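Long-range contacts in peptidylprolyl isomerase PrsA (PDB 6VJ4), which catalyses the cis-trans isomerisation of peptidyl-prolyl bonds and helps secreted proteins, among them the protective antigen, to fold after translocation: residues K107-A112 / G197-K202; Q179-V184 / H191-T196. One frame throughout, in Å; residues are numbered along the deposited sequence. Where two conformers were deposited one is given.

Contact 1 (K107-A112 / G197-K202); sequences KPEIKA and GKKDLK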
ATOM      1  N   LYS A 107      26.748  25.157  14.088  1.00 24.21           N
ATOM      2  CA  LYS A 107      28.218  25.077  13.959  1.00 24.07           C
ATOM      3  C   LYS A 107      28.715  26.299  13.217  1.00 23.73           C
ATOM      4  O   LYS A 107      28.002  26.886  12.401  1.00 23.39           O
ATOM      5  CB  LYS A 107      28.634  23.846  13.165  1.00 24.05           C
ATOM      6  CG  LYS A 107      28.143  22.518  13.694  1.00 25.16           C
ATOM      7  CD  LYS A 107      28.697  21.357  12.897  1.00 27.47           C
ATOM      8  CE  LYS A 107      28.035  20.054  13.273  1.00 29.12           C
ATOM      9  NZ  LYS A 107      28.552  18.926  12.459  1.00 30.79           N
ATOM     10  N   PRO A 108      29.964  26.711  13.460  1.00 22.76           N
ATOM     11  CA  PRO A 108      30.525  27.838  12.737  1.00 23.75           C
ATOM     12  C   PRO A 108      30.668  27.533  11.244  1.00 23.10           C
ATOM     13  O   PRO A 108      30.866  26.374  10.890  1.00 21.63           O
ATOM     14  CB  PRO A 108      31.923  28.031  13.331  1.00 25.17           C
ATOM     15  CG  PRO A 108      32.223  26.751  14.080  1.00 26.86           C
ATOM     16  CD  PRO A 108      30.909  26.070  14.388  1.00 24.75           C
ATOM     17  N   GLU A 109      30.480  28.562  10.421  1.00 24.01           N
ATOM     18  CA  GLU A 109      30.788  28.451   8.980  1.00 24.58           C
ATOM     19  C   GLU A 109      32.290  28.172   8.894  1.00 23.39           C
ATOM     20  O   GLU A 109      33.059  28.793   9.659  1.00 23.04           O
ATOM     21  CB  GLU A 109      30.337  29.770   8.348  1.00 29.15           C
ATOM     22  CG  GLU A 109      30.219  29.783   6.855  1.00 35.84           C
ATOM     23  CD  GLU A 109      29.682  31.090   6.278  1.00 37.40           C
ATOM     24  OE1 GLU A 109      29.283  31.974   7.056  1.00 41.50           O
ATOM     25  OE2 GLU A 109      29.671  31.214   5.054  1.00 48.02           O
ATOM     26  N   ILE A 110      32.688  27.245   8.027  1.00 22.11           N
ATOM     27  CA  ILE A 110      34.132  26.908   7.884  1.00 21.58           C
ATOM     28  C   ILE A 110      34.545  27.008   6.422  1.00 21.27           C
ATOM     29  O   ILE A 110      33.697  26.890   5.527  1.00 22.66           O
ATOM     30  CB  ILE A 110      34.481  25.519   8.431  1.00 21.33           C
ATOM     31  CG1 ILE A 110      33.573  24.427   7.859  1.00 21.64           C
ATOM     32  CG2 ILE A 110      34.453  25.517   9.954  1.00 21.21           C
ATOM     33  CD1 ILE A 110      34.075  23.007   8.114  1.00 22.02           C
ATOM     34  N   LYS A 111      35.833  27.239   6.232  1.00 21.63           N
ATOM     35  CA  LYS A 111      36.399  27.229   4.879  1.00 20.47           C
ATOM     36  C   LYS A 111      37.375  26.065   4.838  1.00 19.43           C
ATOM     37  O   LYS A 111      38.111  25.857   5.806  1.00 20.88           O
ATOM     38  CB  LYS A 111      37.090  28.550   4.542  1.00 22.12           C
ATOM     39  CG  LYS A 111      37.653  28.605   3.139  1.00 24.79           C
ATOM     40  CD  LYS A 111      38.160  29.959   2.763  1.00 26.95           C
ATOM     41  CE  LYS A 111      39.306  30.434   3.619  1.00 31.18           C
ATOM     42  NZ  LYS A 111      39.937  31.635   2.998  1.00 40.63           N
ATOM     43  N   ALA A 112      37.322  25.320   3.754  1.00 18.97           N
ATOM     44  CA  ALA A 112      38.253  24.191   3.615  1.00 18.96           C
ATOM     45  C   ALA A 112      38.638  24.020   2.156  1.00 19.26           C
ATOM     46  O   ALA A 112      37.905  24.480   1.247  1.00 21.29           O
ATOM     47  CB  ALA A 112      37.615  22.908   4.100  1.00 19.36           C
ATOM     48  N   GLY A 197      39.725  27.991   7.405  1.00 22.07           N
ATOM     49  CA  GLY A 197      39.031  29.128   8.038  1.00 22.75           C
ATOM     50  C   GLY A 197      37.889  28.680   8.921  1.00 22.62           C
ATOM     51  O   GLY A 197      37.293  27.632   8.674  1.00 20.28           O
ATOM     52  N   LYS A 198      37.588  29.492   9.937  1.00 22.88           N
ATOM     53  CA  LYS A 198      36.443  29.188  10.812  1.00 23.28           C
ATOM     54  C   LYS A 198      35.913  30.539  11.282  1.00 25.86           C
ATOM     55  O   LYS A 198      36.698  31.339  11.846  1.00 27.69           O
ATOM     56  CB  LYS A 198      36.861  28.289  11.977  1.00 25.82           C
ATOM     57  CG  LYS A 198      35.720  27.930  12.918  1.00 29.03           C
ATOM     58  CD  LYS A 198      36.118  27.000  14.034  1.00 34.11           C
ATOM     59  CE  LYS A 198      36.238  25.571  13.576  1.00 34.45           C
ATOM     60  NZ  LYS A 198      36.750  24.694  14.656  1.00 36.89           N
ATOM     61  N   LYS A 199      34.616  30.753  11.079  0.50 24.33           N
ATOM     62  CA  LYS A 199      33.962  32.031  11.457  0.50 26.01           C
ATOM     63  C   LYS A 199      33.462  32.002  12.893  0.50 26.87           C
ATOM     64  O   LYS A 199      33.128  30.920  13.397  0.50 23.34           O
ATOM     65  CB  LYS A 199      32.769  32.312  10.551  0.50 26.11           C
ATOM     66  CG  LYS A 199      33.161  32.521   9.104  0.50 26.93           C
ATOM     67  CD  LYS A 199      32.105  33.178   8.289  0.50 29.62           C
ATOM     68  CE  LYS A 199      32.630  33.579   6.930  0.50 29.83           C
ATOM     69  NZ  LYS A 199      31.614  34.309   6.144  0.50 33.59           N
ATOM     70  N   ASP A 200      33.352  33.199  13.478  1.00 27.94           N
ATOM     71  CA  ASP A 200      32.766  33.330  14.821  1.00 31.18           C
ATOM     72  C   ASP A 200      31.326  32.803  14.734  1.00 29.45           C
ATOM     73  O   ASP A 200      30.693  32.870  13.629  1.00 28.61           O
ATOM     74  CB  ASP A 200      32.829  34.796  15.261  1.00 34.50           C
ATOM     75  CG  ASP A 200      34.240  35.383  15.269  1.00 43.23           C
ATOM     76  OD1 ASP A 200      35.196  34.622  15.542  1.00 46.89           O
ATOM     77  OD2 ASP A 200      34.391  36.601  14.964  1.00 47.80           O
ATOM     78  N   LEU A 201      30.826  32.263  15.834  1.00 27.91           N
ATOM     79  CA  LEU A 201      29.447  31.735  15.858  1.00 26.03           C
ATOM     80  C   LEU A 201      28.621  32.571  16.838  1.00 28.72           C
ATOM     81  O   LEU A 201      29.036  32.725  18.003  1.00 27.65           O
ATOM     82  CB  LEU A 201      29.507  30.259  16.247  1.00 24.93           C
ATOM     83  CG  LEU A 201      28.171  29.531  16.302  1.00 24.92           C
ATOM     84  CD1 LEU A 201      27.456  29.587  14.966  1.00 26.77           C
ATOM     85  CD2 LEU A 201      28.361  28.091  16.749  1.00 26.28           C
ATOM     86  N   LYS A 202      27.503  33.121  16.364  0.50 28.12           N
ATOM     87  CA  LYS A 202      26.605  33.911  17.236  0.50 30.63           C
ATOM     88  C   LYS A 202      25.858  32.957  18.159  0.50 28.70           C
ATOM     89  O   LYS A 202      25.812  31.753  17.927  0.50 23.73           O
ATOM     90  CB  LYS A 202      25.640  34.744  16.389  0.50 33.61           C
ATOM     91  CG  LYS A 202      26.247  35.977  15.737  0.50 37.48           C
ATOM     92  CD  LYS A 202      25.283  36.700  14.822  0.50 39.81           C
ATOM     93  CE  LYS A 202      25.873  37.943  14.189  0.50 44.42           C
ATOM     94  NZ  LYS A 202      27.017  37.612  13.306  0.50 44.83           N
TER
HETATM   95  O   HOH W   1      29.613  31.052  11.643  1.00 25.46           O
HETATM   96  O   HOH W   2      30.197  33.243   3.518  1.00 55.03           O

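Contact 2 (Q179-V184 / H191-T196); sequences QISDPV and HIIKLT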
ATOM      1  N   GLN A 179      45.388  22.125   9.377  1.00 25.99           N
ATOM      2  CA  GLN A 179      45.624  20.669   9.495  1.00 25.94           C
ATOM      3  C   GLN A 179      45.051  19.945   8.274  1.00 23.46           C
ATOM      4  O   GLN A 179      44.015  20.399   7.737  1.00 23.52           O
ATOM      5  CB  GLN A 179      45.002  20.145  10.788  1.00 28.97           C
ATOM      6  CG  GLN A 179      45.238  18.669  11.025  1.00 30.72           C
ATOM      7  CD  GLN A 179      44.604  18.174  12.310  1.00 36.78           C
ATOM      8  OE1 GLN A 179      43.916  18.910  13.029  1.00 29.16           O
ATOM      9  NE2 GLN A 179      44.858  16.905  12.604  1.00 41.14           N
ATOM     10  N   ILE A 180      45.754  18.903   7.850  1.00 24.50           N
ATOM     11  CA  ILE A 180      45.326  18.066   6.698  1.00 24.35           C
ATOM     12  C   ILE A 180      44.837  16.720   7.230  1.00 24.91           C
ATOM     13  O   ILE A 180      45.531  16.101   8.074  1.00 29.66           O
ATOM     14  CB  ILE A 180      46.478  17.955   5.697  1.00 27.04           C
ATOM     15  CG1 ILE A 180      46.918  19.346   5.214  1.00 30.82           C
ATOM     16  CG2 ILE A 180      46.089  17.055   4.529  1.00 31.12           C
ATOM     17  CD1 ILE A 180      48.208  19.343   4.415  1.00 37.05           C
ATOM     18  N   SER A 181      43.702  16.265   6.726  1.00 22.83           N
ATOM     19  CA  SER A 181      43.121  14.983   7.164  1.00 23.38           C
ATOM     20  C   SER A 181      43.827  13.796   6.519  1.00 26.35           C
ATOM     21  O   SER A 181      44.483  13.967   5.475  1.00 25.49           O
ATOM     22  CB  SER A 181      41.682  14.896   6.800  1.00 25.29           C
ATOM     23  OG  SER A 181      41.526  14.684   5.398  1.00 23.97           O
ATOM     24  N   ASP A 182      43.652  12.639   7.154  1.00 27.64           N
ATOM     25  CA  ASP A 182      43.952  11.360   6.467  1.00 29.30           C
ATOM     26  C   ASP A 182      42.809  11.175   5.474  1.00 28.54           C
ATOM     27  O   ASP A 182      41.855  11.972   5.467  1.00 27.09           O
ATOM     28  CB  ASP A 182      44.081  10.236   7.491  1.00 33.42           C
ATOM     29  CG  ASP A 182      45.461  10.224   8.107  1.00 36.87           C
ATOM     30  OD1 ASP A 182      46.446  10.326   7.330  1.00 37.99           O
ATOM     31  OD2 ASP A 182      45.539  10.165   9.325  1.00 44.23           O
ATOM     32  N   PRO A 183      42.854  10.164   4.592  1.00 28.95           N
ATOM     33  CA  PRO A 183      41.784   9.943   3.625  1.00 27.20           C
ATOM     34  C   PRO A 183      40.443   9.738   4.318  1.00 26.97           C
ATOM     35  O   PRO A 183      40.365   8.983   5.294  1.00 27.89           O
ATOM     36  CB  PRO A 183      42.218   8.671   2.881  1.00 30.65           C
ATOM     37  CG  PRO A 183      43.734   8.704   3.025  1.00 31.17           C
ATOM     38  CD  PRO A 183      43.945   9.181   4.445  1.00 31.02           C
ATOM     39  N   VAL A 184      39.457  10.486   3.841  1.00 23.32           N
ATOM     40  CA  VAL A 184      38.069  10.447   4.356  1.00 25.29           C
ATOM     41  C   VAL A 184      37.179   9.846   3.281  1.00 26.55           C
ATOM     42  O   VAL A 184      37.032  10.478   2.210  1.00 25.43           O
ATOM     43  CB  VAL A 184      37.596  11.861   4.741  1.00 25.43           C
ATOM     44  CG1 VAL A 184      36.152  11.844   5.207  1.00 28.21           C
ATOM     45  CG2 VAL A 184      38.517  12.476   5.777  1.00 27.80           C
ATOM     46  N   HIS A 191      38.598  11.776   0.264  1.00 22.13           N
ATOM     47  CA  HIS A 191      38.981  13.195   0.328  1.00 22.81           C
ATOM     48  C   HIS A 191      40.189  13.387   1.225  1.00 23.35           C
ATOM     49  O   HIS A 191      40.290  12.695   2.253  1.00 24.30           O
ATOM     50  CB  HIS A 191      37.884  14.078   0.958  1.00 22.22           C
ATOM     51  CG  HIS A 191      36.542  13.970   0.340  1.00 23.28           C
ATOM     52  ND1 HIS A 191      36.060  14.927  -0.538  1.00 22.99           N
ATOM     53  CD2 HIS A 191      35.571  13.041   0.465  1.00 26.18           C
ATOM     54  CE1 HIS A 191      34.857  14.587  -0.930  1.00 25.84           C
ATOM     55  NE2 HIS A 191      34.528  13.428  -0.337  1.00 28.64           N
ATOM     56  N   ILE A 192      41.090  14.244   0.779  1.00 21.01           N
ATOM     57  CA  ILE A 192      42.120  14.786   1.686  1.00 20.88           C
ATOM     58  C   ILE A 192      41.636  16.212   1.942  1.00 19.22           C
ATOM     59  O   ILE A 192      41.458  16.976   0.965  1.00 19.06           O
ATOM     60  CB  ILE A 192      43.529  14.717   1.109  1.00 23.46           C
ATOM     61  CG1 ILE A 192      43.944  13.263   0.869  1.00 26.02           C
ATOM     62  CG2 ILE A 192      44.491  15.418   2.035  1.00 22.33           C
ATOM     63  CD1 ILE A 192      43.996  12.416   2.118  1.00 27.49           C
ATOM     64  N   ILE A 193      41.408  16.545   3.214  1.00 19.55           N
ATOM     65  CA  ILE A 193      40.775  17.842   3.571  1.00 19.90           C
ATOM     66  C   ILE A 193      41.759  18.711   4.352  1.00 18.25           C
ATOM     67  O   ILE A 193      42.511  18.165   5.218  1.00 21.19           O
ATOM     68  CB  ILE A 193      39.506  17.590   4.416  1.00 20.42           C
ATOM     69  CG1 ILE A 193      38.555  16.581   3.777  1.00 20.16           C
ATOM     70  CG2 ILE A 193      38.813  18.914   4.750  1.00 20.78           C
ATOM     71  CD1 ILE A 193      37.401  16.145   4.688  1.00 22.90           C
ATOM     72  N   LYS A 194      41.771  19.998   4.036  1.00 18.48           N
ATOM     73  CA  LYS A 194      42.573  20.970   4.796  1.00 19.97           C
ATOM     74  C   LYS A 194      41.629  22.053   5.312  1.00 21.35           C
ATOM     75  O   LYS A 194      40.955  22.680   4.508  1.00 19.97           O
ATOM     76  CB  LYS A 194      43.678  21.576   3.929  1.00 21.58           C
ATOM     77  CG  LYS A 194      44.553  22.561   4.665  1.00 24.13           C
ATOM     78  CD  LYS A 194      45.717  23.102   3.890  1.00 26.08           C
ATOM     79  CE  LYS A 194      45.315  23.817   2.622  1.00 30.26           C
ATOM     80  NZ  LYS A 194      46.461  24.561   2.025  1.00 32.52           N
ATOM     81  N   LEU A 195      41.581  22.252   6.632  1.00 19.40           N
ATOM     82  CA  LEU A 195      40.725  23.338   7.143  1.00 20.01           C
ATOM     83  C   LEU A 195      41.474  24.660   7.013  1.00 19.85           C
ATOM     84  O   LEU A 195      42.599  24.731   7.464  1.00 22.82           O
ATOM     85  CB  LEU A 195      40.378  23.055   8.605  1.00 20.79           C
ATOM     86  CG  LEU A 195      39.456  24.104   9.226  1.00 22.34           C
ATOM     87  CD1 LEU A 195      38.061  24.058   8.642  1.00 23.91           C
ATOM     88  CD2 LEU A 195      39.420  23.910  10.728  1.00 24.22           C
ATOM     89  N   THR A 196      40.831  25.696   6.471  1.00 20.76           N
ATOM     90  CA  THR A 196      41.593  26.950   6.239  1.00 22.57           C
ATOM     91  C   THR A 196      40.932  28.157   6.889  1.00 23.08           C
ATOM     92  O   THR A 196      41.574  29.215   6.897  1.00 26.08           O
ATOM     93  CB  THR A 196      41.766  27.201   4.740  1.00 24.40           C
ATOM     94  OG1 THR A 196      40.486  27.212   4.121  1.00 25.19           O
ATOM     95  CG2 THR A 196      42.588  26.122   4.068  1.00 25.60           C
TER

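Contact 1 (K107-A112 / G197-K202)
Backbone hydrogen bonds join Lys-111 to Gly-197 in both directions. The bond from Lys-111 N to Gly-197 O, 2.9 Å long, is nearly straight at the hydrogen; the return from Gly-197 N to Lys-111 O is longer, 3.1 Å, and bent, because Lys-111 O also takes the N-H of Thr-196, a classic beta bulge. With no side chain, Gly-197 lets its backbone lie close beside CB of Lys-111. Beyond the strand ends, Lys-199 N still reaches Glu-109 O, and a water extends the link, donating to Asp-200 O and accepting from Glu-109 N.

Glu-109 and Lys-199 lie side by side with extended chains; CG of Glu-109 is anti to the backbone N (chi1 -165°), which lays the chain along the lysine methylenes. In the lysine conformer described, NZ makes a long salt bridge to Glu-109 OE1, 3.4 Å, whose hydrogen bond is weak; a second water spans NZ and OE2, and Tyr-158 adds a cation-pi contact.

The Pro-108 ring rests along the aliphatic part of Lys-198, CB to CG 3.8 Å, while its CD meets CD2 of Leu-201 at 4.0 Å. Just before the strand begins, proline has no N-H to offer a pairing partner; its O bonds Tyr-173 OH.

Backbone bonds thus set the register between the first and last strands of the parvulin-type (PpiC) sheet, where the chain enters and leaves it, while lysine chains give carbon to the contact and keep their charges at a partly hydrated surface.

Contact 2 (Q179-V184 / H191-T196)
Ile-180 lays its CG2 methyl against CG2 of Ile-192, 3.4 Å away, tighter than usual for two carbons, and the two branched chains meet at a slant. CG1 of Ile-180 rests near CG of Lys-194, whose chain bends at chi3 and ends in a salt bridge with Glu-137. Ile-192 also sends CD1 beside the Pro-183 ring, 3.8 Å from CG; its chi1 and chi2 (-63° and -62°) give a folded shape that brings the methyl to the proline. The side chains of Val-184 and Ile-193 cross at about a right angle, CG2 to CD1.

Ile-180 and Lys-194 form a single bridge, flanked by Leu-195 N to Gln-179 O (3.3 Å) and Ser-181 N to Ile-193 O (2.7 Å). Ser-181 carries the polar part of the contact: OG accepts from Ile-193 N at 2.9 Å while donating to Asp-182 O at 2.7 Å. With chi1 at 74°, the small hydroxyl replaces a backbone acceptor where the register slips by one residue. The buried Ser-181 O has no partner.

Val-184 and His-191 then resume antiparallel pairing, each N giving a 2.8 Å bond to the other's O. Val-184 O also lies in the imidazole plane at its edge, 3.4 Å from His-191 CD2. ND1 of His-191 bonds His-114 ND1 and NE2 bonds Ser-186 OG, a histidine pair as in parvulin active sites.

Segment 179-184 therefore runs along strand 189-198, with Ile-180, Pro-183 and Ile-192 packed on helix 120-131 and Val-184 and Ile-193 on helix 166-174, while strand 110-117 pairs along the other edge of 189-198.

The two contacts share strand 189-198 and have centres about 16 Å apart. Along the chain, 107-112 comes first, then both segments of contact 2, and 197-202 last, so that contact 1 brings the first and last strands of the sheet together, close to where the chain enters and leaves the isomerase domain. They touch directly: Lys-111 O is 2.8 Å from Thr-196 N, a probable hydrogen bond, and Ala-112 packs on Lys-194. In the antiparallel four-stranded sheet, ordered 155-159, 110-117, 189-198, 184-186, strand 189-198 thus carries a neighbour on each edge. The entering and leaving chains are paired side by side, consistent with a compact catalytic unit inserted between helical parts of the foldase.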